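Local structure of lipid-transfer protein (Thermomonospora curvata, 6OK1) at residues 33-38 with 66-71; 14-19 with 27-32; 91-96 with 103-108; 52-57 with 344-349; 8-13 with 353-358. The protein is probably a lipid-transfer protein of the thiolase superfamily, built on the two-part thiolase fold. All coordinates share one frame; numbering follows the deposited sequence. Where two conformers were deposited one is given.

Interaction 1: 33-38 with 66-71; sequences AVLAAI and RNTGIG. With NA (sodium ion), chain E.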
# COMPACT_ATOMS: atom_id res chain seq x y z
N ALA A 33 -17.66 10.80 0.48
CA ALA A 33 -17.94 9.71 1.41
C ALA A 33 -17.31 9.98 2.78
O ALA A 33 -17.93 9.76 3.82
CB ALA A 33 -17.43 8.38 0.82
N VAL A 34 -16.08 10.48 2.78
CA VAL A 34 -15.36 10.74 4.02
C VAL A 34 -16.08 11.82 4.83
O VAL A 34 -16.31 11.65 6.03
CB VAL A 34 -13.92 11.14 3.71
CG1 VAL A 34 -13.24 11.79 4.89
CG2 VAL A 34 -13.13 9.91 3.25
N LEU A 35 -16.42 12.94 4.19
CA LEU A 35 -17.17 13.98 4.91
C LEU A 35 -18.51 13.46 5.41
O LEU A 35 -18.95 13.84 6.51
CB LEU A 35 -17.37 15.20 4.01
CG LEU A 35 -16.08 16.02 3.80
CD1 LEU A 35 -16.32 17.16 2.81
CD2 LEU A 35 -15.54 16.60 5.12
N ALA A 36 -19.18 12.63 4.62
CA ALA A 36 -20.48 12.10 5.05
C ALA A 36 -20.33 11.22 6.28
O ALA A 36 -21.15 11.30 7.20
CB ALA A 36 -21.14 11.33 3.90
N ALA A 37 -19.27 10.39 6.32
CA ALA A 37 -19.06 9.50 7.47
C ALA A 37 -18.70 10.30 8.72
O ALA A 37 -19.20 10.02 9.82
CB ALA A 37 -17.97 8.48 7.16
N ILE A 38 -17.88 11.33 8.55
CA ILE A 38 -17.50 12.21 9.65
C ILE A 38 -18.74 12.86 10.25
O ILE A 38 -18.94 12.88 11.47
CB ILE A 38 -16.48 13.25 9.16
CG1 ILE A 38 -15.13 12.56 8.82
CG2 ILE A 38 -16.27 14.36 10.18
CD1 ILE A 38 -14.14 13.42 8.04
N ARG A 66 -6.15 17.33 2.51
CA ARG A 66 -6.09 18.76 2.20
C ARG A 66 -7.37 19.24 1.52
O ARG A 66 -7.69 20.44 1.60
CB ARG A 66 -4.87 19.10 1.35
CG ARG A 66 -4.90 18.64 -0.10
CD ARG A 66 -3.65 19.13 -0.87
NE ARG A 66 -3.66 20.59 -1.02
CZ ARG A 66 -4.21 21.23 -2.05
NH1 ARG A 66 -4.76 20.55 -3.05
NH2 ARG A 66 -4.18 22.56 -2.12
N ASN A 67 -8.13 18.34 0.91
CA ASN A 67 -9.40 18.74 0.32
C ASN A 67 -10.49 18.88 1.37
O ASN A 67 -11.33 19.78 1.27
CB ASN A 67 -9.83 17.72 -0.74
CG ASN A 67 -9.28 18.05 -2.12
OD1 ASN A 67 -9.93 18.76 -2.88
ND2 ASN A 67 -8.10 17.55 -2.45
N THR A 68 -10.52 17.98 2.35
CA THR A 68 -11.62 17.93 3.31
C THR A 68 -11.40 18.77 4.56
O THR A 68 -12.35 18.93 5.33
CB THR A 68 -11.88 16.50 3.76
OG1 THR A 68 -10.69 15.96 4.37
CG2 THR A 68 -12.31 15.65 2.58
N GLY A 69 -10.19 19.27 4.79
CA GLY A 69 -9.90 19.98 6.03
C GLY A 69 -9.55 19.09 7.20
O GLY A 69 -9.51 19.58 8.34
N ILE A 70 -9.27 17.81 6.95
CA ILE A 70 -8.75 16.92 7.99
C ILE A 70 -7.40 17.40 8.48
O ILE A 70 -7.04 17.21 9.66
CB ILE A 70 -8.71 15.47 7.42
CG1 ILE A 70 -10.13 14.91 7.41
CG2 ILE A 70 -7.76 14.58 8.20
CD1 ILE A 70 -10.29 13.62 6.62
N GLY A 71 -6.61 18.02 7.61
CA GLY A 71 -5.37 18.63 8.05
C GLY A 71 -4.31 17.59 8.41
O GLY A 71 -4.07 16.64 7.66
NA NA E . -6.24 16.17 11.42
O HOH W 1 -5.61 16.24 13.82
O HOH W 2 -6.10 18.35 12.06
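L35 and T68 meet at a flat group of the backbone, the T68 carbonyl, whose oxygen T68 O lies 4.0 Å from the methyl L35 CD2. The rest of the contact, between V34, L35 and I38 on one side and T68 and I70 on the other, is made by aliphatic branches. L35 CD2 also rests 3.9 Å from T68 CB, the leucine and the threonine lying alongside each other and pointing opposite ways. One step further, the tip of I70 is received by two residues a helical turn apart. I70 CD1 comes 3.9 Å from V34 CG1, the valine standing square across the isoleucine chain, and 4.1 Å from I38 CD1, at a slant. V34 presents this branch with CG1 anti to the backbone N (chi1 164°). T68 turns its methyl, CG2, to L35, while its hydroxyl is bonded to V64 O and takes a weak bond from I70 N. G69, with positive phi, ends helix 61-68, and I70 then works at both ends: its side chain is buried, while I70 O binds the sodium ion at 2.2 Å alongside V48 O, E72 O and two waters. Helix 26-40 is thus packed by helix 61-68 and by the turn 69-71, while V34 also packs on V106 and Y108 of strand 104-112 and on A223 of strand 219-228.

Interaction 2: 14-19 with 27-32; sequences GATEFS and LQLACE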
# COMPACT_ATOMS: atom_id res chain seq x y z
N GLY A 14 -20.56 6.61 5.75
CA GLY A 14 -20.88 7.58 4.73
C GLY A 14 -20.61 7.02 3.37
O GLY A 14 -19.62 6.31 3.16
N ALA A 15 -21.48 7.34 2.42
CA ALA A 15 -21.34 6.82 1.07
C ALA A 15 -21.86 7.83 0.07
O ALA A 15 -22.72 8.66 0.39
CB ALA A 15 -22.10 5.50 0.91
N THR A 16 -21.30 7.78 -1.14
CA THR A 16 -21.91 8.42 -2.29
C THR A 16 -23.03 7.51 -2.75
O THR A 16 -23.19 6.39 -2.27
CB THR A 16 -20.91 8.63 -3.43
OG1 THR A 16 -20.52 7.36 -3.98
CG2 THR A 16 -19.68 9.36 -2.93
N GLU A 17 -23.79 7.98 -3.74
CA GLU A 17 -24.61 7.06 -4.49
C GLU A 17 -23.70 6.08 -5.21
O GLU A 17 -22.58 6.42 -5.60
CB GLU A 17 -25.52 7.82 -5.48
CG GLU A 17 -24.90 8.10 -6.84
CD GLU A 17 -23.81 9.17 -6.81
OE1 GLU A 17 -23.68 9.87 -5.78
OE2 GLU A 17 -23.09 9.31 -7.84
N PHE A 18 -24.15 4.84 -5.31
CA PHE A 18 -23.50 3.81 -6.10
C PHE A 18 -24.16 3.79 -7.47
O PHE A 18 -25.38 3.65 -7.57
CB PHE A 18 -23.61 2.45 -5.42
CG PHE A 18 -23.13 2.44 -3.99
CD1 PHE A 18 -22.04 3.21 -3.63
CD2 PHE A 18 -23.76 1.67 -3.02
CE1 PHE A 18 -21.58 3.21 -2.31
CE2 PHE A 18 -23.28 1.64 -1.71
CZ PHE A 18 -22.19 2.43 -1.36
N SER A 19 -23.36 3.92 -8.53
CA SER A 19 -23.96 4.06 -9.86
C SER A 19 -23.08 3.38 -10.89
O SER A 19 -22.14 2.65 -10.56
CB SER A 19 -24.15 5.55 -10.20
OG SER A 19 -22.92 6.13 -10.56
N LEU A 27 -11.30 11.18 -6.56
CA LEU A 27 -11.03 11.98 -5.37
C LEU A 27 -12.28 12.67 -4.86
O LEU A 27 -12.53 12.72 -3.64
CB LEU A 27 -9.94 13.02 -5.65
CG LEU A 27 -9.61 14.00 -4.52
CD1 LEU A 27 -9.04 13.31 -3.30
CD2 LEU A 27 -8.66 15.07 -5.03
N GLN A 28 -13.12 13.20 -5.75
CA GLN A 28 -14.34 13.82 -5.26
C GLN A 28 -15.21 12.79 -4.56
O GLN A 28 -15.79 13.07 -3.51
CB GLN A 28 -15.11 14.51 -6.40
CG GLN A 28 -16.44 15.07 -5.93
CD GLN A 28 -16.99 16.19 -6.82
OE1 GLN A 28 -16.34 16.68 -7.72
NE2 GLN A 28 -18.21 16.59 -6.54
N LEU A 29 -15.31 11.58 -5.11
CA LEU A 29 -16.12 10.57 -4.44
C LEU A 29 -15.56 10.25 -3.05
O LEU A 29 -16.32 10.06 -2.10
CB LEU A 29 -16.16 9.30 -5.28
CG LEU A 29 -16.79 9.41 -6.68
CD1 LEU A 29 -16.62 8.11 -7.43
CD2 LEU A 29 -18.29 9.75 -6.55
N ALA A 30 -14.24 10.10 -2.94
CA ALA A 30 -13.62 9.83 -1.65
C ALA A 30 -13.92 10.94 -0.68
O ALA A 30 -14.31 10.68 0.46
CB ALA A 30 -12.12 9.65 -1.81
N CYS A 31 -13.77 12.19 -1.12
CA CYS A 31 -14.03 13.30 -0.22
C CYS A 31 -15.50 13.34 0.21
O CYS A 31 -15.80 13.59 1.38
CB CYS A 31 -13.63 14.61 -0.89
SG CYS A 31 -11.87 14.77 -1.10
N GLU A 32 -16.42 13.09 -0.72
CA GLU A 32 -17.83 13.09 -0.34
C GLU A 32 -18.12 12.02 0.71
O GLU A 32 -18.79 12.30 1.71
CB GLU A 32 -18.73 12.88 -1.56
CG GLU A 32 -18.79 14.08 -2.48
CD GLU A 32 -19.66 13.84 -3.70
OE1 GLU A 32 -20.55 12.95 -3.65
OE2 GLU A 32 -19.45 14.55 -4.71
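T16, just past the end of strand 8-15, packs on L29 and E32 of helix 26-40, the helix of a beta-alpha-beta crossover that runs from strand 8-15 to strand 50-54 in the N-terminal half of the thiolase fold. The contact turns on a single methyl. T16 CG2 lies 3.5 Å from the backbone L29 O and 3.9 Å from L29 CD2, so it touches this one residue at both its carbonyl and its branch. Beside this, one helical turn on, the same T16 CG2 sits 3.9 Å from E32 CB and 3.8 Å from E32 OE1.

The threonine hydroxyl is held by E17 O and by G221 N of strand 219-228, which leaves the methyl facing the helix. With chi1 68°, OG1 stands between the backbone N and the carbonyl carbon, and T16 OG1 donates to E17 O at 2.8 Å, from above the carbonyl plane. E32 is held at both oxygens: E32 OE2 takes a bond from Q28 NE2 at 3.0 Å, almost straight on to the C-O bond and within the amide plane of Q28, while E32 OE1 forms a salt bridge with R24.

R24 also pairs with E17, whose OE1 lies 4.9 Å from E32 OE1. Two like charges can therefore stand close, probably because the shared arginine offsets them, and what passes directly between strand end and helix is van der Waals packing of a methyl against a leucine branch, a backbone carbonyl and a carboxylate.

Interaction 3: 91-96 with 103-108; sequences QQAAMA and EVVVCY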
# COMPACT_ATOMS: atom_id res chain seq x y z
N GLN A 91 -9.41 -3.09 10.86
CA GLN A 91 -8.43 -3.57 11.83
C GLN A 91 -7.34 -2.54 12.07
O GLN A 91 -6.99 -2.25 13.22
CB GLN A 91 -7.79 -4.88 11.39
CG GLN A 91 -6.95 -5.48 12.50
CD GLN A 91 -6.04 -6.55 12.03
OE1 GLN A 91 -5.30 -6.35 11.06
NE2 GLN A 91 -6.06 -7.70 12.69
N GLN A 92 -6.79 -1.98 10.98
CA GLN A 92 -5.78 -0.92 11.10
C GLN A 92 -6.26 0.20 12.01
O GLN A 92 -5.55 0.60 12.94
CB GLN A 92 -5.43 -0.38 9.71
CG GLN A 92 -4.52 -1.27 8.89
CD GLN A 92 -3.08 -1.14 9.34
OE1 GLN A 92 -2.60 -0.02 9.57
NE2 GLN A 92 -2.41 -2.24 9.54
N ALA A 93 -7.46 0.70 11.76
CA ALA A 93 -7.98 1.80 12.53
C ALA A 93 -8.16 1.41 13.99
O ALA A 93 -7.82 2.18 14.89
CB ALA A 93 -9.30 2.26 11.91
N ALA A 94 -8.71 0.22 14.23
CA ALA A 94 -8.90 -0.25 15.60
C ALA A 94 -7.58 -0.38 16.34
O ALA A 94 -7.49 -0.07 17.53
CB ALA A 94 -9.63 -1.59 15.59
N MET A 95 -6.55 -0.88 15.65
CA MET A 95 -5.22 -1.00 16.24
C MET A 95 -4.64 0.36 16.59
O MET A 95 -4.02 0.54 17.65
CB MET A 95 -4.33 -1.73 15.23
CG MET A 95 -2.93 -2.08 15.66
SD MET A 95 -1.95 -2.76 14.29
CE MET A 95 -3.21 -3.42 13.21
N ALA A 96 -4.81 1.34 15.70
CA ALA A 96 -4.29 2.68 15.98
C ALA A 96 -5.01 3.31 17.16
O ALA A 96 -4.39 4.04 17.96
CB ALA A 96 -4.43 3.57 14.74
N GLU A 103 -6.89 8.97 17.47
CA GLU A 103 -8.19 9.03 18.13
C GLU A 103 -9.36 8.87 17.17
O GLU A 103 -10.40 8.31 17.55
CB GLU A 103 -8.32 10.35 18.89
CG GLU A 103 -7.41 10.38 20.13
CD GLU A 103 -7.51 11.66 20.90
OE1 GLU A 103 -7.38 12.73 20.27
OE2 GLU A 103 -7.72 11.60 22.13
N VAL A 104 -9.23 9.32 15.92
CA VAL A 104 -10.35 9.34 14.97
C VAL A 104 -9.80 8.95 13.61
O VAL A 104 -9.07 9.74 12.99
CB VAL A 104 -11.03 10.71 14.90
CG1 VAL A 104 -12.19 10.66 13.95
CG2 VAL A 104 -11.51 11.15 16.29
N VAL A 105 -10.14 7.76 13.13
CA VAL A 105 -9.57 7.21 11.91
C VAL A 105 -10.70 7.02 10.91
O VAL A 105 -11.74 6.45 11.25
CB VAL A 105 -8.82 5.90 12.17
CG1 VAL A 105 -8.14 5.42 10.87
CG2 VAL A 105 -7.79 6.10 13.31
N VAL A 106 -10.50 7.48 9.68
CA VAL A 106 -11.46 7.22 8.61
C VAL A 106 -10.88 6.20 7.63
O VAL A 106 -9.77 6.38 7.12
CB VAL A 106 -11.85 8.52 7.88
CG1 VAL A 106 -12.97 8.24 6.91
CG2 VAL A 106 -12.30 9.58 8.90
N CYS A 107 -11.63 5.14 7.38
CA CYS A 107 -11.29 4.12 6.40
C CYS A 107 -12.15 4.36 5.16
O CYS A 107 -13.35 4.58 5.29
CB CYS A 107 -11.58 2.72 6.96
SG CYS A 107 -10.92 2.43 8.61
N TYR A 108 -11.53 4.35 3.97
CA TYR A 108 -12.31 4.70 2.78
C TYR A 108 -11.83 3.95 1.54
O TYR A 108 -10.72 3.43 1.48
CB TYR A 108 -12.26 6.22 2.51
CG TYR A 108 -10.88 6.75 2.15
CD1 TYR A 108 -10.00 7.15 3.14
CD2 TYR A 108 -10.46 6.87 0.83
CE1 TYR A 108 -8.74 7.64 2.81
CE2 TYR A 108 -9.19 7.34 0.51
CZ TYR A 108 -8.36 7.73 1.50
OH TYR A 108 -7.11 8.20 1.23
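V105 and C107 reach A93 through two different torsions: V105 holds CG1 anti to its backbone N (chi1 -175°), and C107 swings SG anti to its carbonyl carbon (chi1 -48°). Both groups thereby converge on one methyl of the helix. This is the helix-to-strand half of a beta-alpha-beta crossover, in which strand 75-79 leads through helix 86-98 into strand 104-112. The short turn between helix and strand sends the chain back on itself, and the two segments run almost exactly antiparallel, at 173°, with axes 8.5 Å apart. Such closeness is consistent with the small residues A93 and A96 facing the strand. A96 CB, a turn further on, lies a looser 4.4 Å from V105 CG2. On the neighbouring strands, V52 of strand 50-54 packs on V105 and V226 of strand 219-228 on A93. The helix also reaches the second subunit, Q92 bonding to Q92 of that subunit and Q91 packing on I101 of the same subunit. At the heart of the contact A93 CB sits 3.5 Å from V105 CG1 and 3.7 Å from C107 SG.

Interaction 4: 52-57 with 344-349; sequences VTFTAD and YIHGMN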
# COMPACT_ATOMS: atom_id res chain seq x y z
N VAL A 52 -7.03 5.44 6.47
CA VAL A 52 -6.64 4.11 5.99
C VAL A 52 -7.37 3.84 4.68
O VAL A 52 -8.58 4.07 4.57
CB VAL A 52 -6.94 3.01 7.02
CG1 VAL A 52 -6.40 1.68 6.53
CG2 VAL A 52 -6.32 3.36 8.41
N THR A 53 -6.66 3.34 3.67
CA THR A 53 -7.34 2.92 2.45
C THR A 53 -6.60 1.72 1.86
O THR A 53 -5.77 1.09 2.53
CB THR A 53 -7.50 4.09 1.46
OG1 THR A 53 -8.29 3.68 0.34
CG2 THR A 53 -6.18 4.61 0.96
N PHE A 54 -6.97 1.35 0.64
CA PHE A 54 -6.38 0.24 -0.09
C PHE A 54 -5.11 0.69 -0.81
O PHE A 54 -5.00 1.84 -1.23
CB PHE A 54 -7.34 -0.30 -1.15
CG PHE A 54 -8.61 -0.98 -0.63
CD1 PHE A 54 -9.19 -0.69 0.63
CD2 PHE A 54 -9.27 -1.88 -1.47
CE1 PHE A 54 -10.39 -1.31 1.01
CE2 PHE A 54 -10.47 -2.51 -1.08
CZ PHE A 54 -11.00 -2.23 0.15
N THR A 55 -4.21 -0.26 -1.08
CA THR A 55 -3.00 0.11 -1.82
C THR A 55 -3.33 0.75 -3.17
O THR A 55 -2.65 1.70 -3.59
CB THR A 55 -2.09 -1.11 -2.02
OG1 THR A 55 -2.86 -2.23 -2.48
CG2 THR A 55 -1.48 -1.50 -0.75
N ALA A 56 -4.37 0.26 -3.84
CA ALA A 56 -4.69 0.69 -5.21
C ALA A 56 -5.50 1.98 -5.26
O ALA A 56 -5.68 2.52 -6.37
CB ALA A 56 -5.47 -0.40 -5.97
N ASP A 57 -5.99 2.47 -4.13
CA ASP A 57 -6.79 3.68 -4.13
C ASP A 57 -5.93 4.87 -4.55
O ASP A 57 -4.83 5.07 -4.02
CB ASP A 57 -7.41 3.91 -2.77
CG ASP A 57 -8.59 4.86 -2.87
OD1 ASP A 57 -8.34 6.07 -3.05
OD2 ASP A 57 -9.76 4.42 -2.84
N TYR A 344 -20.53 -3.08 -6.01
CA TYR A 344 -19.19 -3.66 -5.84
C TYR A 344 -18.23 -2.54 -5.42
O TYR A 344 -17.51 -1.96 -6.23
CB TYR A 344 -18.74 -4.31 -7.14
CG TYR A 344 -17.44 -5.11 -7.11
CD1 TYR A 344 -17.02 -5.78 -5.96
CD2 TYR A 344 -16.67 -5.19 -8.24
CE1 TYR A 344 -15.83 -6.53 -5.98
CE2 TYR A 344 -15.49 -5.93 -8.27
CZ TYR A 344 -15.09 -6.60 -7.13
OH TYR A 344 -13.93 -7.34 -7.17
N ILE A 345 -18.23 -2.23 -4.12
CA ILE A 345 -17.26 -1.29 -3.58
C ILE A 345 -16.19 -2.08 -2.82
O ILE A 345 -15.75 -1.69 -1.73
CB ILE A 345 -17.93 -0.22 -2.69
CG1 ILE A 345 -19.26 0.24 -3.33
CG2 ILE A 345 -16.98 0.94 -2.50
CD1 ILE A 345 -19.11 0.93 -4.71
N HIS A 346 -15.76 -3.18 -3.43
CA HIS A 346 -14.71 -4.05 -2.91
C HIS A 346 -14.89 -4.30 -1.41
O HIS A 346 -13.91 -4.26 -0.64
CB HIS A 346 -13.33 -3.47 -3.23
CG HIS A 346 -13.03 -3.41 -4.70
ND1 HIS A 346 -11.77 -3.16 -5.19
CD2 HIS A 346 -13.83 -3.57 -5.78
CE1 HIS A 346 -11.80 -3.17 -6.51
NE2 HIS A 346 -13.04 -3.41 -6.90
N GLY A 347 -16.14 -4.58 -1.01
CA GLY A 347 -16.47 -5.04 0.33
C GLY A 347 -16.78 -3.96 1.33
O GLY A 347 -17.40 -4.23 2.37
N MET A 348 -16.38 -2.72 1.05
CA MET A 348 -16.53 -1.66 2.04
C MET A 348 -17.98 -1.37 2.36
O MET A 348 -18.33 -1.10 3.52
CB MET A 348 -15.82 -0.41 1.55
CG MET A 348 -14.33 -0.59 1.48
SD MET A 348 -13.51 -0.82 3.11
CE MET A 348 -13.31 0.87 3.65
N ASN A 349 -18.85 -1.41 1.34
CA ASN A 349 -20.27 -1.19 1.59
C ASN A 349 -20.89 -2.32 2.41
O ASN A 349 -21.88 -2.08 3.10
CB ASN A 349 -21.04 -0.98 0.27
CG ASN A 349 -20.82 -2.09 -0.75
OD1 ASN A 349 -19.70 -2.54 -0.96
ND2 ASN A 349 -21.89 -2.51 -1.42
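F54, the last residue of strand 50-54, reaches H346 and M348 with the far end of its ring. From CB the side chain leaves the strand toward the 344-349 segment, CG lying anti to the carbonyl carbon (chi1 -67°), and the outer atoms divide the partners among them. On one flank F54 CE2 rests 3.7 Å from H346 CB. At the tip F54 CZ meets H346 O at 3.6 Å, the oxygen lying at the ring edge and in its plane. On the other flank F54 CE1 is 3.8 Å from M348 SD. This is a Met-aromatic contact of the edge kind: the sulfur is 5.0 Å from the ring centroid and 77° off its normal. M348 CG, set by chi1, touches the ring rim as well, and the bend at chi2 lays SD along F54 CE1.

H346 meets the ring mainly through CB and its carbonyl, with F54 CE2 near the imidazole edge. The imidazole turns off toward Y344, with H346 CD2 3.5 Å above the Y344 ring plane and over the ring's centre, and NE2 bonded to E113. A type I' turn from I345 to M348, closed by M348 N to I345 O at 3.0 Å, brings H346 O and the methionine to the same aromatic edge, with G347 at the N-cap of helix 348-359.

The contact joins the two thiolase halves near the centre of the chain. F54 and M348 both pack on T89 of helix 86-98 and on R109 of strand 104-112, while strand 50-54 itself runs between strands 75-79 and 104-112.

Interaction 5: 8-13 with 353-358; sequences AAIAGI and EAVRLV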
# COMPACT_ATOMS: atom_id res chain seq x y z
N ALA A 8 -12.31 -0.36 20.19
CA ALA A 8 -12.71 0.63 19.21
C ALA A 8 -14.06 0.29 18.63
O ALA A 8 -14.54 -0.85 18.70
CB ALA A 8 -11.68 0.72 18.06
N ALA A 9 -14.68 1.29 18.01
CA ALA A 9 -15.99 1.09 17.44
C ALA A 9 -16.17 1.94 16.19
O ALA A 9 -15.59 3.02 16.07
CB ALA A 9 -17.07 1.45 18.47
N ILE A 10 -17.06 1.49 15.30
CA ILE A 10 -17.48 2.29 14.16
C ILE A 10 -18.65 3.17 14.58
O ILE A 10 -19.72 2.68 14.98
CB ILE A 10 -17.86 1.42 12.95
CG1 ILE A 10 -16.66 0.60 12.49
CG2 ILE A 10 -18.37 2.33 11.82
CD1 ILE A 10 -16.96 -0.37 11.37
N ALA A 11 -18.44 4.47 14.47
CA ALA A 11 -19.41 5.46 14.89
C ALA A 11 -20.04 6.19 13.73
O ALA A 11 -21.08 6.83 13.92
CB ALA A 11 -18.74 6.49 15.80
N GLY A 12 -19.44 6.13 12.54
CA GLY A 12 -19.95 6.82 11.39
C GLY A 12 -19.76 6.02 10.13
O GLY A 12 -18.74 5.34 9.96
N ILE A 13 -20.76 6.09 9.25
CA ILE A 13 -20.72 5.54 7.91
C ILE A 13 -21.16 6.63 6.93
O ILE A 13 -22.03 7.46 7.22
CB ILE A 13 -21.59 4.27 7.75
CG1 ILE A 13 -23.07 4.59 7.99
CG2 ILE A 13 -21.09 3.19 8.72
CD1 ILE A 13 -23.99 3.39 7.83
N GLU A 353 -23.20 -2.05 5.93
CA GLU A 353 -24.44 -2.76 6.23
C GLU A 353 -24.36 -3.45 7.59
O GLU A 353 -25.33 -3.44 8.35
CB GLU A 353 -24.76 -3.78 5.14
CG GLU A 353 -25.94 -4.72 5.45
CD GLU A 353 -27.30 -4.01 5.48
OE1 GLU A 353 -27.41 -2.82 5.13
OE2 GLU A 353 -28.27 -4.68 5.88
N ALA A 354 -23.20 -4.04 7.91
CA ALA A 354 -23.03 -4.66 9.22
C ALA A 354 -23.24 -3.64 10.34
O ALA A 354 -23.83 -3.95 11.38
CB ALA A 354 -21.63 -5.27 9.31
N VAL A 355 -22.75 -2.42 10.13
CA VAL A 355 -22.96 -1.36 11.11
C VAL A 355 -24.45 -1.07 11.26
O VAL A 355 -24.97 -0.95 12.38
CB VAL A 355 -22.18 -0.10 10.69
CG1 VAL A 355 -22.58 1.10 11.56
CG2 VAL A 355 -20.64 -0.34 10.77
N ARG A 356 -25.17 -0.98 10.14
CA ARG A 356 -26.61 -0.75 10.24
C ARG A 356 -27.31 -1.87 11.00
O ARG A 356 -28.21 -1.61 11.81
CB ARG A 356 -27.22 -0.61 8.85
CG ARG A 356 -26.79 0.61 8.10
CD ARG A 356 -27.55 0.70 6.77
NE ARG A 356 -26.86 1.52 5.83
CZ ARG A 356 -26.15 1.09 4.79
NH1 ARG A 356 -26.08 -0.20 4.46
NH2 ARG A 356 -25.56 2.00 4.06
N LEU A 357 -26.91 -3.12 10.75
CA LEU A 357 -27.53 -4.23 11.45
C LEU A 357 -27.34 -4.09 12.96
O LEU A 357 -28.29 -4.27 13.74
CB LEU A 357 -26.96 -5.55 10.94
CG LEU A 357 -27.38 -5.99 9.53
CD1 LEU A 357 -26.46 -7.11 9.00
CD2 LEU A 357 -28.80 -6.45 9.52
N VAL A 358 -26.13 -3.70 13.40
CA VAL A 358 -25.89 -3.50 14.83
C VAL A 358 -26.72 -2.34 15.35
O VAL A 358 -27.29 -2.41 16.45
CB VAL A 358 -24.38 -3.29 15.10
CG1 VAL A 358 -24.15 -2.88 16.56
CG2 VAL A 358 -23.61 -4.56 14.77
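V355, with I13 and I10 as its partners, has the largest share of the surface buried here, and it divides its two methyls between the isoleucines. V355 CG1, anti to the backbone N (chi1 170°), comes 3.8 Å from I13 CG2, the two side chains interleaving flank to flank. V355 CG2 goes to I10 instead, 3.7 Å from I10 CG2 and equally 3.7 Å from I10 CD1, so it nests between the two ends of that side chain.

Strict alternation along a strand would not let residues three apart face the same helix. A classic beta bulge solves this: A11 and G12 both lie opposite V225 of strand 219-228, A11 CB pointing from the helix, after which I13 points back to it. I13 is thus set beside I10 as a second apolar side chain facing V355, and it extends past the valine. With CG1 held between backbone N and carbonyl carbon (chi1 64°), I13 CD1 reaches 4.0 Å from R356 CG and as near to R356 NE, meeting the arginine chain at a slant. The arginine is steadied from its own helix, where R356 NH1 forms a salt bridge to E353 OE1 at 3.0 Å, in the guanidinium plane and on the anti lone pair of the carboxylate oxygen.

Segment 353-358 crosses segment 8-13 at -119°, with axes 9.4 Å apart at closest approach, and lies against the middle of the mixed sheet. I10 and V355 both pack on L387 of strand 382-388, A354 continues onto strand 371-375, and I10 and I13 also meet strand 219-228.

Interaction 5 pairs strand 8-15 with helix 348-359, and the loop it closes encloses the other four. Interactions 2, 1 and 3 follow in that order within the N-terminal thiolase range, whereas interactions 4 and 5 bring in the C-terminal one. Helix 26-40 serves interactions 1 and 2, whose centres are 11 Å apart, strand 8-15 serves 2 and 5, and helix 348-359 serves 4 and 5. The centres of interactions 3 and 4 are 14 Å apart. These two meet through the neighbouring strands 104-112 and 50-54. The mixed sheet is shared, with helices on both faces, consistent with the two halves of the thiolase fold sharing one core.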